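Local atomic coordinates of sulfur oxidation protein soxB (Thermus thermophilus, PDB entry 2WDD), a protein that hydrolyses the sulfur-sulfur bond of a cysteine S-thiosulfonate in the sulfur oxidation pathway, probably by means of a two-manganese centre. Residues A[66-71]-A[554-559]; A[72-77]-A[290-295]. All coordinates share one frame; numbering follows the deposited sequence.

Interaction 1. Residues A[66-71]-A[554-559]; sequences TGEAIL and NYRLPE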
ATOM      1  N   THR A  66      -6.485  14.660   1.188  1.00  9.26           N
ATOM      2  CA  THR A  66      -5.054  14.915   1.251  1.00  8.54           C
ATOM      3  C   THR A  66      -4.813  16.323   1.800  1.00 10.65           C
ATOM      4  O   THR A  66      -5.754  17.101   2.016  1.00 10.16           O
ATOM      5  CB  THR A  66      -4.424  14.855  -0.158  1.00 11.64           C
ATOM      6  OG1 THR A  66      -5.060  15.843  -0.989  1.00 10.59           O
ATOM      7  CG2 THR A  66      -4.555  13.453  -0.777  1.00 11.33           C
ATOM      8  N   GLY A  67      -3.542  16.643   2.006  1.00  8.33           N
ATOM      9  CA  GLY A  67      -3.119  17.991   2.344  1.00  8.12           C
ATOM     10  C   GLY A  67      -3.855  18.634   3.501  1.00 10.11           C
ATOM     11  O   GLY A  67      -4.025  18.027   4.556  1.00 10.34           O
ATOM     12  N   GLU A  68      -4.247  19.895   3.333  1.00  7.80           N
ATOM     13  CA  GLU A  68      -4.905  20.598   4.427  1.00  8.26           C
ATOM     14  C   GLU A  68      -6.282  20.015   4.711  1.00 10.26           C
ATOM     15  O   GLU A  68      -6.753  19.994   5.864  1.00 10.83           O
ATOM     16  CB  GLU A  68      -5.001  22.092   4.117  1.00  9.79           C
ATOM     17  CG  GLU A  68      -3.656  22.728   3.777  1.00 11.27           C
ATOM     18  CD  GLU A  68      -3.276  22.682   2.292  1.00 14.64           C
ATOM     19  OE1 GLU A  68      -3.905  21.943   1.499  1.00 14.04           O
ATOM     20  OE2 GLU A  68      -2.276  23.355   1.927  1.00 16.18           O
ATOM     21  N   ALA A  69      -6.946  19.577   3.648  1.00  8.98           N
ATOM     22  CA  ALA A  69      -8.298  19.041   3.758  1.00 10.20           C
ATOM     23  C   ALA A  69      -8.393  17.844   4.695  1.00 10.87           C
ATOM     24  O   ALA A  69      -9.349  17.727   5.446  1.00 10.48           O
ATOM     25  CB  ALA A  69      -8.852  18.686   2.375  1.00 11.70           C
ATOM     26  N   ILE A  70      -7.424  16.935   4.632  1.00  8.08           N
ATOM     27  CA  ILE A  70      -7.481  15.775   5.513  1.00  6.99           C
ATOM     28  C   ILE A  70      -7.295  16.185   6.970  1.00 10.26           C
ATOM     29  O   ILE A  70      -7.912  15.614   7.865  1.00 10.15           O
ATOM     30  CB  ILE A  70      -6.519  14.657   5.075  1.00  9.08           C
ATOM     31  CG1 ILE A  70      -6.919  13.336   5.742  1.00  8.46           C
ATOM     32  CG2 ILE A  70      -5.083  15.023   5.358  1.00  8.33           C
ATOM     33  CD1 ILE A  70      -6.137  12.120   5.204  1.00 11.42           C
ATOM     34  N   LEU A  71      -6.446  17.176   7.212  1.00  9.21           N
ATOM     35  CA  LEU A  71      -6.259  17.660   8.577  1.00  8.55           C
ATOM     36  C   LEU A  71      -7.572  18.242   9.104  1.00 11.14           C
ATOM     37  O   LEU A  71      -7.994  17.924  10.210  1.00 11.20           O
ATOM     38  CB  LEU A  71      -5.118  18.680   8.657  1.00  8.56           C
ATOM     39  CG  LEU A  71      -3.741  18.181   8.191  1.00 11.01           C
ATOM     40  CD1 LEU A  71      -2.730  19.296   8.291  1.00 11.37           C
ATOM     41  CD2 LEU A  71      -3.286  16.960   8.987  1.00 11.80           C
ATOM     42  N   ASN A 554      -7.097  21.699  -8.528  1.00 13.86           N
ATOM     43  CA  ASN A 554      -5.804  22.317  -8.304  1.00 13.65           C
ATOM     44  C   ASN A 554      -4.842  21.158  -8.058  1.00 15.17           C
ATOM     45  O   ASN A 554      -5.050  20.359  -7.148  1.00 15.70           O
ATOM     46  CB  ASN A 554      -5.857  23.190  -7.060  1.00 14.83           C
ATOM     47  CG  ASN A 554      -6.501  24.523  -7.337  1.00 24.95           C
ATOM     48  OD1 ASN A 554      -6.381  25.050  -8.446  1.00 19.98           O
ATOM     49  ND2 ASN A 554      -7.260  25.030  -6.375  1.00 21.34           N
ATOM     50  N   TYR A 555      -3.803  21.061  -8.870  1.00 11.71           N
ATOM     51  CA  TYR A 555      -2.827  19.995  -8.711  1.00 10.53           C
ATOM     52  C   TYR A 555      -1.798  20.455  -7.685  1.00 13.08           C
ATOM     53  O   TYR A 555      -1.193  21.515  -7.841  1.00 13.90           O
ATOM     54  CB  TYR A 555      -2.164  19.650 -10.045  1.00 11.08           C
ATOM     55  CG  TYR A 555      -1.255  18.472  -9.898  1.00 10.06           C
ATOM     56  CD1 TYR A 555      -1.781  17.186  -9.804  1.00 10.07           C
ATOM     57  CD2 TYR A 555       0.090  18.650  -9.608  1.00 11.23           C
ATOM     58  CE1 TYR A 555      -0.953  16.090  -9.555  1.00 11.57           C
ATOM     59  CE2 TYR A 555       0.925  17.565  -9.356  1.00 11.17           C
ATOM     60  CZ  TYR A 555       0.385  16.286  -9.318  1.00 12.95           C
ATOM     61  OH  TYR A 555       1.189  15.204  -9.021  1.00 12.11           O
ATOM     62  N   ARG A 556      -1.644  19.694  -6.606  1.00 11.24           N
ATOM     63  CA  ARG A 556      -0.768  20.121  -5.515  1.00 10.49           C
ATOM     64  C   ARG A 556       0.599  19.465  -5.505  1.00 13.28           C
ATOM     65  O   ARG A 556       0.745  18.310  -5.887  1.00 12.24           O
ATOM     66  CB  ARG A 556      -1.440  19.889  -4.154  1.00 10.79           C
ATOM     67  CG  ARG A 556      -2.798  20.569  -4.011  1.00 14.46           C
ATOM     68  CD  ARG A 556      -2.626  22.084  -3.992  1.00 16.04           C
ATOM     69  NE  ARG A 556      -1.726  22.492  -2.920  1.00 15.03           N
ATOM     70  CZ  ARG A 556      -2.099  22.644  -1.652  1.00 29.73           C
ATOM     71  NH1 ARG A 556      -3.369  22.459  -1.303  1.00 20.36           N
ATOM     72  NH2 ARG A 556      -1.208  22.988  -0.731  1.00 22.53           N
ATOM     73  N   LEU A 557       1.575  20.190  -4.965  1.00 10.75           N
ATOM     74  CA  LEU A 557       2.922  19.674  -4.802  1.00 11.82           C
ATOM     75  C   LEU A 557       3.408  19.934  -3.386  1.00 13.99           C
ATOM     76  O   LEU A 557       3.080  20.949  -2.764  1.00 14.05           O
ATOM     77  CB  LEU A 557       3.886  20.356  -5.761  1.00 12.39           C
ATOM     78  CG  LEU A 557       3.735  20.012  -7.241  1.00 16.59           C
ATOM     79  CD1 LEU A 557       4.626  20.954  -8.055  1.00 16.58           C
ATOM     80  CD2 LEU A 557       4.121  18.556  -7.503  1.00 17.05           C
ATOM     81  N   PRO A 558       4.267  19.052  -2.886  1.00 10.80           N
ATOM     82  CA  PRO A 558       4.815  19.292  -1.550  1.00 10.23           C
ATOM     83  C   PRO A 558       6.027  20.211  -1.641  1.00 14.77           C
ATOM     84  O   PRO A 558       6.489  20.538  -2.731  1.00 12.94           O
ATOM     85  CB  PRO A 558       5.316  17.899  -1.145  1.00 12.05           C
ATOM     86  CG  PRO A 558       5.772  17.310  -2.465  1.00 15.40           C
ATOM     87  CD  PRO A 558       4.739  17.779  -3.468  1.00 11.55           C
ATOM     88  N   GLU A 559       6.555  20.602  -0.484  1.00 13.99           N
ATOM     89  CA  GLU A 559       7.781  21.395  -0.416  0.50 13.36           C
ATOM     90  C   GLU A 559       8.907  20.367  -0.457  1.00 15.70           C
ATOM     91  O   GLU A 559       8.955  19.462   0.376  1.00 14.07           O
ATOM     92  CB  GLU A 559       7.843  22.176   0.899  0.50 14.30           C
ATOM     93  CG  GLU A 559       9.206  22.778   1.194  0.50 18.82           C
ATOM     94  CD  GLU A 559       9.636  23.782   0.146  0.50 31.43           C
ATOM     95  OE1 GLU A 559       8.883  24.752  -0.089  0.50 25.34           O
ATOM     96  OE2 GLU A 559      10.721  23.602  -0.445  0.50 18.06           O
TER

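Interaction 2. Residues A[72-77]-A[290-295]; sequences RYYGVE and LTPRPW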
ATOM      1  N   ARG A  72      -8.246  19.044   8.286  1.00  9.36           N
ATOM      2  CA  ARG A  72      -9.508  19.647   8.702  1.00  9.05           C
ATOM      3  C   ARG A  72     -10.591  18.598   8.918  1.00 12.09           C
ATOM      4  O   ARG A  72     -11.360  18.665   9.885  1.00 11.76           O
ATOM      5  CB  ARG A  72      -9.970  20.663   7.659  1.00  8.42           C
ATOM      6  CG  ARG A  72      -9.085  21.893   7.589  1.00 11.66           C
ATOM      7  CD  ARG A  72      -9.742  22.975   6.743  1.00 15.43           C
ATOM      8  NE  ARG A  72      -9.824  22.625   5.325  1.00 13.72           N
ATOM      9  CZ  ARG A  72      -8.925  22.987   4.409  1.00 18.39           C
ATOM     10  NH1 ARG A  72      -7.856  23.681   4.773  1.00 12.18           N
ATOM     11  NH2 ARG A  72      -9.103  22.666   3.127  1.00 14.13           N
ATOM     12  N   TYR A  73     -10.668  17.636   8.001  1.00  9.82           N
ATOM     13  CA  TYR A  73     -11.696  16.602   8.081  1.00  9.39           C
ATOM     14  C   TYR A  73     -11.683  15.870   9.415  1.00 12.62           C
ATOM     15  O   TYR A  73     -12.729  15.602  10.001  1.00 12.25           O
ATOM     16  CB  TYR A  73     -11.520  15.606   6.932  1.00 10.50           C
ATOM     17  CG  TYR A  73     -12.607  14.561   6.835  1.00  9.57           C
ATOM     18  CD1 TYR A  73     -13.679  14.720   5.951  1.00 11.04           C
ATOM     19  CD2 TYR A  73     -12.544  13.391   7.579  1.00  9.99           C
ATOM     20  CE1 TYR A  73     -14.662  13.749   5.840  1.00 12.52           C
ATOM     21  CE2 TYR A  73     -13.521  12.425   7.470  1.00 10.55           C
ATOM     22  CZ  TYR A  73     -14.583  12.614   6.620  1.00 13.93           C
ATOM     23  OH  TYR A  73     -15.550  11.629   6.500  1.00 13.65           O
ATOM     24  N   TYR A  74     -10.484  15.550   9.889  1.00  9.44           N
ATOM     25  CA  TYR A  74     -10.317  14.811  11.130  1.00  9.11           C
ATOM     26  C   TYR A  74     -10.044  15.689  12.349  1.00 13.55           C
ATOM     27  O   TYR A  74      -9.850  15.177  13.445  1.00 13.77           O
ATOM     28  CB  TYR A  74      -9.213  13.762  10.956  1.00 10.00           C
ATOM     29  CG  TYR A  74      -9.633  12.655  10.023  1.00  9.49           C
ATOM     30  CD1 TYR A  74     -10.613  11.740  10.408  1.00 10.26           C
ATOM     31  CD2 TYR A  74      -9.102  12.545   8.746  1.00  9.09           C
ATOM     32  CE1 TYR A  74     -11.022  10.734   9.565  1.00  9.02           C
ATOM     33  CE2 TYR A  74      -9.523  11.547   7.878  1.00  9.18           C
ATOM     34  CZ  TYR A  74     -10.487  10.642   8.297  1.00 11.03           C
ATOM     35  OH  TYR A  74     -10.898   9.640   7.448  1.00 10.75           O
ATOM     36  N   GLY A  75     -10.005  17.005  12.161  1.00 10.91           N
ATOM     37  CA  GLY A  75      -9.753  17.888  13.287  1.00 11.10           C
ATOM     38  C   GLY A  75      -8.366  17.729  13.876  1.00 14.82           C
ATOM     39  O   GLY A  75      -8.166  17.876  15.086  1.00 16.26           O
ATOM     40  N   VAL A  76      -7.401  17.425  13.019  1.00 10.53           N
ATOM     41  CA  VAL A  76      -6.014  17.249  13.438  1.00 10.46           C
ATOM     42  C   VAL A  76      -5.264  18.558  13.311  1.00 14.62           C
ATOM     43  O   VAL A  76      -5.289  19.208  12.257  1.00 14.19           O
ATOM     44  CB  VAL A  76      -5.357  16.121  12.633  1.00 12.38           C
ATOM     45  CG1 VAL A  76      -3.868  15.974  12.996  1.00 12.10           C
ATOM     46  CG2 VAL A  76      -6.099  14.831  12.900  1.00 11.76           C
ATOM     47  N   GLU A  77      -4.616  18.955  14.401  1.00 12.97           N
ATOM     48  CA  GLU A  77      -3.879  20.203  14.405  0.50 12.10           C
ATOM     49  C   GLU A  77      -2.596  20.117  13.590  1.00 13.82           C
ATOM     50  O   GLU A  77      -1.875  19.112  13.621  1.00 12.25           O
ATOM     51  CB  GLU A  77      -3.589  20.663  15.835  0.50 13.56           C
ATOM     52  CG  GLU A  77      -4.840  21.023  16.622  0.50 22.03           C
ATOM     53  CD  GLU A  77      -4.677  22.290  17.435  0.50 43.35           C
ATOM     54  OE1 GLU A  77      -3.791  22.318  18.314  0.50 34.31           O
ATOM     55  OE2 GLU A  77      -5.438  23.253  17.203  0.50 37.30           O
ATOM     56  N   LEU A 290      -5.434   6.348   5.821  1.00  9.01           N
ATOM     57  CA  LEU A 290      -5.378   6.663   7.252  1.00  9.43           C
ATOM     58  C   LEU A 290      -6.740   7.220   7.663  1.00 11.80           C
ATOM     59  O   LEU A 290      -7.284   8.093   6.978  1.00 10.92           O
ATOM     60  CB  LEU A 290      -4.291   7.707   7.559  1.00 10.03           C
ATOM     61  CG  LEU A 290      -2.885   7.128   7.764  1.00 14.44           C
ATOM     62  CD1 LEU A 290      -1.829   8.191   7.506  1.00 15.17           C
ATOM     63  CD2 LEU A 290      -2.743   6.529   9.168  1.00 15.71           C
ATOM     64  N   THR A 291      -7.296   6.691   8.753  1.00  8.87           N
ATOM     65  CA  THR A 291      -8.594   7.149   9.260  1.00  8.86           C
ATOM     66  C   THR A 291      -8.506   7.389  10.776  1.00 11.91           C
ATOM     67  O   THR A 291      -8.799   6.496  11.572  1.00 11.55           O
ATOM     68  CB  THR A 291      -9.711   6.128   8.967  1.00 11.54           C
ATOM     69  OG1 THR A 291      -9.342   4.849   9.495  1.00 10.26           O
ATOM     70  CG2 THR A 291      -9.954   6.013   7.479  1.00 10.94           C
ATOM     71  N   PRO A 292      -8.105   8.600  11.191  1.00  9.11           N
ATOM     72  CA  PRO A 292      -7.984   8.921  12.617  1.00  9.00           C
ATOM     73  C   PRO A 292      -9.286   8.730  13.386  1.00 11.81           C
ATOM     74  O   PRO A 292      -9.267   8.450  14.587  1.00 12.22           O
ATOM     75  CB  PRO A 292      -7.550  10.380  12.603  1.00 10.83           C
ATOM     76  CG  PRO A 292      -6.726  10.482  11.326  1.00 14.40           C
ATOM     77  CD  PRO A 292      -7.526   9.651  10.337  1.00 10.88           C
ATOM     78  N   ARG A 293     -10.403   8.829  12.667  1.00  9.59           N
ATOM     79  CA  ARG A 293     -11.731   8.584  13.223  1.00  8.84           C
ATOM     80  C   ARG A 293     -12.339   7.582  12.246  1.00 11.59           C
ATOM     81  O   ARG A 293     -12.098   7.676  11.037  1.00 10.58           O
ATOM     82  CB  ARG A 293     -12.556   9.872  13.229  1.00  9.79           C
ATOM     83  CG  ARG A 293     -11.968  10.976  14.085  1.00 15.15           C
ATOM     84  CD  ARG A 293     -12.951  12.131  14.231  0.65 15.55           C
ATOM     85  NE  ARG A 293     -12.320  13.329  14.779  0.65 22.29           N
ATOM     86  CZ  ARG A 293     -12.185  13.580  16.078  0.65 40.77           C
ATOM     87  NH1 ARG A 293     -12.621  12.704  16.974  0.65 33.00           N
ATOM     88  NH2 ARG A 293     -11.611  14.706  16.483  0.65 28.47           N
ATOM     89  N   PRO A 294     -13.118   6.607  12.746  1.00  9.41           N
ATOM     90  CA  PRO A 294     -13.684   5.591  11.849  1.00  9.73           C
ATOM     91  C   PRO A 294     -14.702   6.183  10.880  1.00 13.75           C
ATOM     92  O   PRO A 294     -15.373   7.182  11.175  1.00 13.77           O
ATOM     93  CB  PRO A 294     -14.348   4.600  12.811  1.00 11.35           C
ATOM     94  CG  PRO A 294     -14.734   5.467  14.004  1.00 14.02           C
ATOM     95  CD  PRO A 294     -13.600   6.460  14.136  1.00 10.67           C
ATOM     96  N   TRP A 295     -14.801   5.561   9.714  1.00 10.85           N
ATOM     97  CA  TRP A 295     -15.694   6.013   8.669  1.00 10.10           C
ATOM     98  C   TRP A 295     -16.976   5.201   8.784  1.00 13.46           C
ATOM     99  O   TRP A 295     -16.948   3.974   8.703  1.00 12.45           O
ATOM    100  CB  TRP A 295     -15.021   5.768   7.310  1.00  9.17           C
ATOM    101  CG  TRP A 295     -15.784   6.227   6.127  1.00  9.60           C
ATOM    102  CD1 TRP A 295     -16.801   7.148   6.091  1.00 12.42           C
ATOM    103  CD2 TRP A 295     -15.552   5.833   4.781  1.00  9.11           C
ATOM    104  NE1 TRP A 295     -17.231   7.328   4.798  1.00 11.68           N
ATOM    105  CE2 TRP A 295     -16.481   6.526   3.971  1.00 12.13           C
ATOM    106  CE3 TRP A 295     -14.648   4.953   4.171  1.00 10.02           C
ATOM    107  CZ2 TRP A 295     -16.518   6.374   2.580  1.00 11.36           C
ATOM    108  CZ3 TRP A 295     -14.698   4.797   2.796  1.00 11.30           C
ATOM    109  CH2 TRP A 295     -15.611   5.521   2.013  1.00 11.75           C
TER
HETATM  110  O   HOH W   1     -13.016   8.324   8.454  1.00 11.72           O
HETATM  111  O   HOH W   2      -9.167   9.179   5.258  1.00 14.03           O

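Interaction 1. Residues A[66-71]-A[554-559]
Glu68 and Arg556 meet in a two-pronged salt bridge, an example of how one ion pair can join remote parts of a chain with very little packing around it. The guanidinium comes end-on, giving one nitrogen to each carboxylate oxygen. Arg556 NH2 reaches Glu68 OE2 at 2.9 Å in an almost straight bond (172°), with the acceptor in the guanidinium plane. Arg556 NH1 is as near Glu68 OE1, 2.9 Å, but that bond is more bent and its oxygen is tilted out of the plane. Both oxygens use their syn lone pairs, and the two flat groups are nearly coplanar, 27° apart. Glu68 bends at its second torsion (chi2 89°), which turns the carboxylate back beside Gly67, where a CB would be crowded by Glu68 OE1. The pair links the first turn of helix 67-74, in the metallophosphoesterase-like part of SoxB, to the irregular C-terminal tail that follows strand 548-550. With an alanine in place of Glu68 both acceptors are gone, and the Arg556 guanidinium is likely to lose its mate and turn more freely. Outside this fork the contact is loose: only 84 Å² is buried, and it lies at the surface. Beyond the pair, Arg556 also rests on Tyr88, in the loop after helix 81-86, and its backbone O accepts a hydrogen bond from Asn51 ND2.

Interaction 2. Residues A[72-77]-A[290-295]
Tyr74 and Pro292 bring the two backbones nearest, their CA atoms 6.5 Å apart, where helix 67-74 ends in a Schellman motif at Gly75, a residue with positive phi, and faces an irregular loop. The contact is built around one tyrosine ring clasped between two neighbours. Pro292 CD sits over one face, 3.4 Å from the ring centroid and only 2° off the normal, a well-centred CH-pi contact, the proline ring lying nearly flat over the tyrosine though the two side chains run crosswise. The opposite face of the Tyr74 ring is covered by Tyr73 CD2, over its centre. With CG beside the backbone N (chi1 -69°), the ring points its hydroxyl into the loop, where two waters tie it to backbone carbonyls. One, in the plane of the ring at its edge, lies 2.7 Å from Tyr74 OH and donates to Arg293 O; the other, 2.8 Å from Tyr74 OH, donates to Leu290 O. Thr291 CG2 packs 3.7 Å from Tyr74 OH, while Thr291 OG1 is hydrogen-bonded to Ala304 N. On the exposed side, Arg293 lays CB against the ring at CD1, and its extended chain carries NE to a weak bond, 3.4 Å, with Tyr74 O. The loop runs from the GHTH motif of the metallophosphoesterase fold, whose His286 and His288 bind manganese, into edge strand 295-297.

From the N terminus the chain passes strand 29-34 before helix 67-74, on which both contacts draw: interaction 1 uses its beginning, interaction 2 its end. Residues 72-77 find their partner first, at 290-295, closing a loop of 212 residues; 66-71 must wait for 554-559, closing one of 482 that wholly contains the other. The two contacts therefore nest and do not cross. Their centres are 15 Å apart, and the helix end joins them directly through a probable hydrogen bond, Leu71 O to Val76 N, at 2.9 Å. One short helix thus bridges the connection between strands 281-284 and 295-297 and the C-terminal tail beyond strand 548-550.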